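Long-range contact in maltose/maltodextrin-binding protein (Thermus thermophilus, PDB 2GH9), which binds maltotriose and probably serves as the periplasmic receptor that delivers maltodextrins to a transporter: residues Leu150-Asp155 and Val213-Ala218. Residues are numbered along the deposited sequence; the frame is centred on the assembly and turned at random.
Sequences LYNIGD and VDYGVA. With GLC (alpha-D-glucopyranose), chain B; GLC (alpha-D-glucopyranose), chain C.
Val213 meets the loop 150-155 with both its side chain and its carbonyl. Val213 holds CG1 anti to its backbone N (chi1 -170°), which turns that methyl toward the loop, 3.6 Å from Tyr151 O; it also touches Leu150 CD2, the two apolar side chains crossing at about a right angle. Val213 O packs against Ile153 CG2 and accepts a hydrogen bond from a bridging water, 2.7 Å from the water oxygen. The same water donates to Asn152 OD1 and accepts from Gly154 N, so one molecule ties the type I turn Asn152-Asp155 to the chain entering helix 215-224. Asp214 is the N-cap of that helix: its OD1 takes Val217 N nearly along the C-O axis at 3.2 Å, while its CA comes within 3.6 Å of Asn152 OD1. This join lies in one lobe of a periplasmic binding protein fold, beside the sugar cleft. There Asp155, at the far end of the turn and N-cap of helix 156-166, accepts from two glucose units: OD1 from O6 of the chain C glucose, OD2 from O6 of the chain B glucose, each at 2.7 Å. At Tyr215 the Asn152 amide lies across the start of the helix, ND2 3.6 Å from Tyr215 CB and at the ring edge, the two planes 73° apart. An alanine in place of Asn152 would probably leave the water without one of its acceptors and open a gap beside Tyr215. Beyond Asn152 the Tyr215 side chain reaches and touches another bound glucose, its OH hydrogen-bonded to Asn232 ND2. One turn on, Ala218 CB rests 3.8 Å from Leu150 CB and against the Tyr151 backbone.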
loop_
_atom_site.group_PDB
_atom_site.type_symbol
_atom_site.label_atom_id
_atom_site.label_comp_id
_atom_site.label_asym_id
_atom_site.label_seq_id
_atom_site.Cartn_x
_atom_site.Cartn_y
_atom_site.Cartn_z
ATOM N N LEU A 150 -2.447 -12.221 -13.018
ATOM C CA LEU A 150 -2.759 -10.873 -13.389
ATOM C C LEU A 150 -2.411 -9.949 -12.226
ATOM O O LEU A 150 -2.439 -10.364 -11.073
ATOM C CB LEU A 150 -4.241 -10.730 -13.748
ATOM C CG LEU A 150 -4.758 -11.408 -15.037
ATOM C CD1 LEU A 150 -6.280 -11.124 -15.205
ATOM C CD2 LEU A 150 -3.949 -10.912 -16.238
ATOM N N TYR A 151 -2.083 -8.709 -12.557
ATOM C CA TYR A 151 -1.844 -7.664 -11.548
ATOM C C TYR A 151 -1.852 -6.282 -12.199
ATOM O O TYR A 151 -1.816 -6.166 -13.431
ATOM C CB TYR A 151 -0.527 -7.920 -10.763
ATOM C CG TYR A 151 0.747 -7.418 -11.416
ATOM C CD1 TYR A 151 1.213 -7.987 -12.595
ATOM C CD2 TYR A 151 1.510 -6.400 -10.833
ATOM C CE1 TYR A 151 2.361 -7.541 -13.200
ATOM C CE2 TYR A 151 2.681 -5.938 -11.440
ATOM C CZ TYR A 151 3.097 -6.533 -12.632
ATOM O OH TYR A 151 4.232 -6.144 -13.270
ATOM N N ASN A 152 -1.886 -5.245 -11.365
ATOM C CA ASN A 152 -1.835 -3.861 -11.830
ATOM C C ASN A 152 -0.452 -3.505 -12.382
ATOM O O ASN A 152 0.327 -2.807 -11.757
ATOM C CB ASN A 152 -2.267 -2.915 -10.694
ATOM C CG ASN A 152 -2.565 -1.522 -11.167
ATOM O OD1 ASN A 152 -2.512 -1.215 -12.369
ATOM N ND2 ASN A 152 -2.899 -0.644 -10.209
ATOM N N ILE A 153 -0.192 -3.963 -13.609
ATOM C CA ILE A 153 1.130 -3.930 -14.216
ATOM C C ILE A 153 1.737 -2.546 -14.420
ATOM O O ILE A 153 2.957 -2.382 -14.391
ATOM C CB ILE A 153 1.104 -4.761 -15.562
ATOM C CG1 ILE A 153 2.490 -4.914 -16.178
ATOM C CG2 ILE A 153 0.124 -4.168 -16.570
ATOM C CD1 ILE A 153 2.560 -6.082 -17.167
ATOM N N GLY A 154 0.895 -1.542 -14.641
ATOM C CA GLY A 154 1.380 -0.201 -14.838
ATOM C C GLY A 154 1.731 0.547 -13.573
ATOM O O GLY A 154 2.353 1.577 -13.646
ATOM N N ASP A 155 1.346 0.017 -12.410
ATOM C CA ASP A 155 1.510 0.724 -11.131
ATOM C C ASP A 155 2.935 0.615 -10.510
ATOM O O ASP A 155 3.437 -0.475 -10.286
ATOM C CB ASP A 155 0.433 0.205 -10.175
ATOM C CG ASP A 155 0.249 1.077 -8.937
ATOM O OD1 ASP A 155 1.226 1.241 -8.202
ATOM O OD2 ASP A 155 -0.886 1.552 -8.677
ATOM N N VAL A 213 -4.840 -4.351 -18.551
ATOM C CA VAL A 213 -4.985 -4.869 -17.187
ATOM C C VAL A 213 -4.538 -3.837 -16.142
ATOM O O VAL A 213 -3.346 -3.561 -15.971
ATOM C CB VAL A 213 -4.259 -6.208 -16.989
ATOM C CG1 VAL A 213 -4.641 -6.826 -15.636
ATOM C CG2 VAL A 213 -4.621 -7.170 -18.123
ATOM N N ASP A 214 -5.527 -3.287 -15.441
ATOM C CA ASP A 214 -5.298 -2.349 -14.359
ATOM C C ASP A 214 -5.779 -2.972 -13.043
ATOM O O ASP A 214 -6.152 -4.142 -13.001
ATOM C CB ASP A 214 -5.979 -1.001 -14.665
ATOM C CG ASP A 214 -7.464 -1.115 -14.882
ATOM O OD1 ASP A 214 -8.056 -2.192 -14.633
ATOM O OD2 ASP A 214 -8.051 -0.103 -15.344
ATOM N N TYR A 215 -5.773 -2.202 -11.964
ATOM C CA TYR A 215 -6.189 -2.733 -10.675
ATOM C C TYR A 215 -7.522 -3.473 -10.760
ATOM O O TYR A 215 -7.635 -4.595 -10.298
ATOM C CB TYR A 215 -6.284 -1.628 -9.603
ATOM C CG TYR A 215 -6.515 -2.262 -8.271
ATOM C CD1 TYR A 215 -5.448 -2.738 -7.511
ATOM C CD2 TYR A 215 -7.801 -2.512 -7.824
ATOM C CE1 TYR A 215 -5.677 -3.401 -6.299
ATOM C CE2 TYR A 215 -8.033 -3.154 -6.636
ATOM C CZ TYR A 215 -6.967 -3.600 -5.876
ATOM O OH TYR A 215 -7.230 -4.252 -4.709
ATOM N N GLY A 216 -8.537 -2.836 -11.346
ATOM C CA GLY A 216 -9.890 -3.388 -11.341
ATOM C C GLY A 216 -10.076 -4.663 -12.141
ATOM O O GLY A 216 -10.846 -5.553 -11.754
ATOM N N VAL A 217 -9.362 -4.750 -13.259
ATOM C CA VAL A 217 -9.406 -5.928 -14.125
ATOM C C VAL A 217 -8.887 -7.143 -13.370
ATOM O O VAL A 217 -9.549 -8.193 -13.309
ATOM C CB VAL A 217 -8.592 -5.678 -15.412
ATOM C CG1 VAL A 217 -8.440 -6.954 -16.230
ATOM C CG2 VAL A 217 -9.227 -4.534 -16.243
ATOM N N ALA A 218 -7.714 -6.993 -12.749
ATOM C CA ALA A 218 -7.103 -8.109 -12.013
ATOM C C ALA A 218 -7.885 -8.445 -10.750
ATOM O O ALA A 218 -8.101 -9.614 -10.437
ATOM C CB ALA A 218 -5.634 -7.803 -11.682
HETATM C C1 GLC B . -2.920 0.326 -2.177
HETATM C C2 GLC B . -1.994 0.736 -1.047
HETATM C C3 GLC B . -1.408 2.134 -1.347
HETATM C C4 GLC B . -0.778 2.232 -2.727
HETATM C C5 GLC B . -1.746 1.713 -3.786
HETATM C C6 GLC B . -1.071 1.651 -5.162
HETATM O O2 GLC B . -2.727 0.794 0.180
HETATM O O3 GLC B . -0.470 2.490 -0.355
HETATM O O4 GLC B . -0.419 3.600 -3.006
HETATM O O5 GLC B . -2.231 0.397 -3.432
HETATM O O6 GLC B . -2.012 1.781 -6.231
HETATM C C1 GLC C . 0.986 3.811 -3.093
HETATM C C2 GLC C . 1.254 5.111 -2.357
HETATM C C3 GLC C . 0.623 6.279 -3.098
HETATM C C4 GLC C . 1.099 6.271 -4.545
HETATM C C5 GLC C . 0.842 4.924 -5.237
HETATM C C6 GLC C . 1.428 4.842 -6.655
HETATM O O2 GLC C . 0.742 5.040 -1.013
HETATM O O3 GLC C . 0.984 7.504 -2.467
HETATM O O4 GLC C . 0.428 7.329 -5.228
HETATM O O5 GLC C . 1.430 3.874 -4.464
HETATM O O6 GLC C . 0.764 3.797 -7.375
HETATM O O HOH W 1 -1.926 -1.373 -15.407
#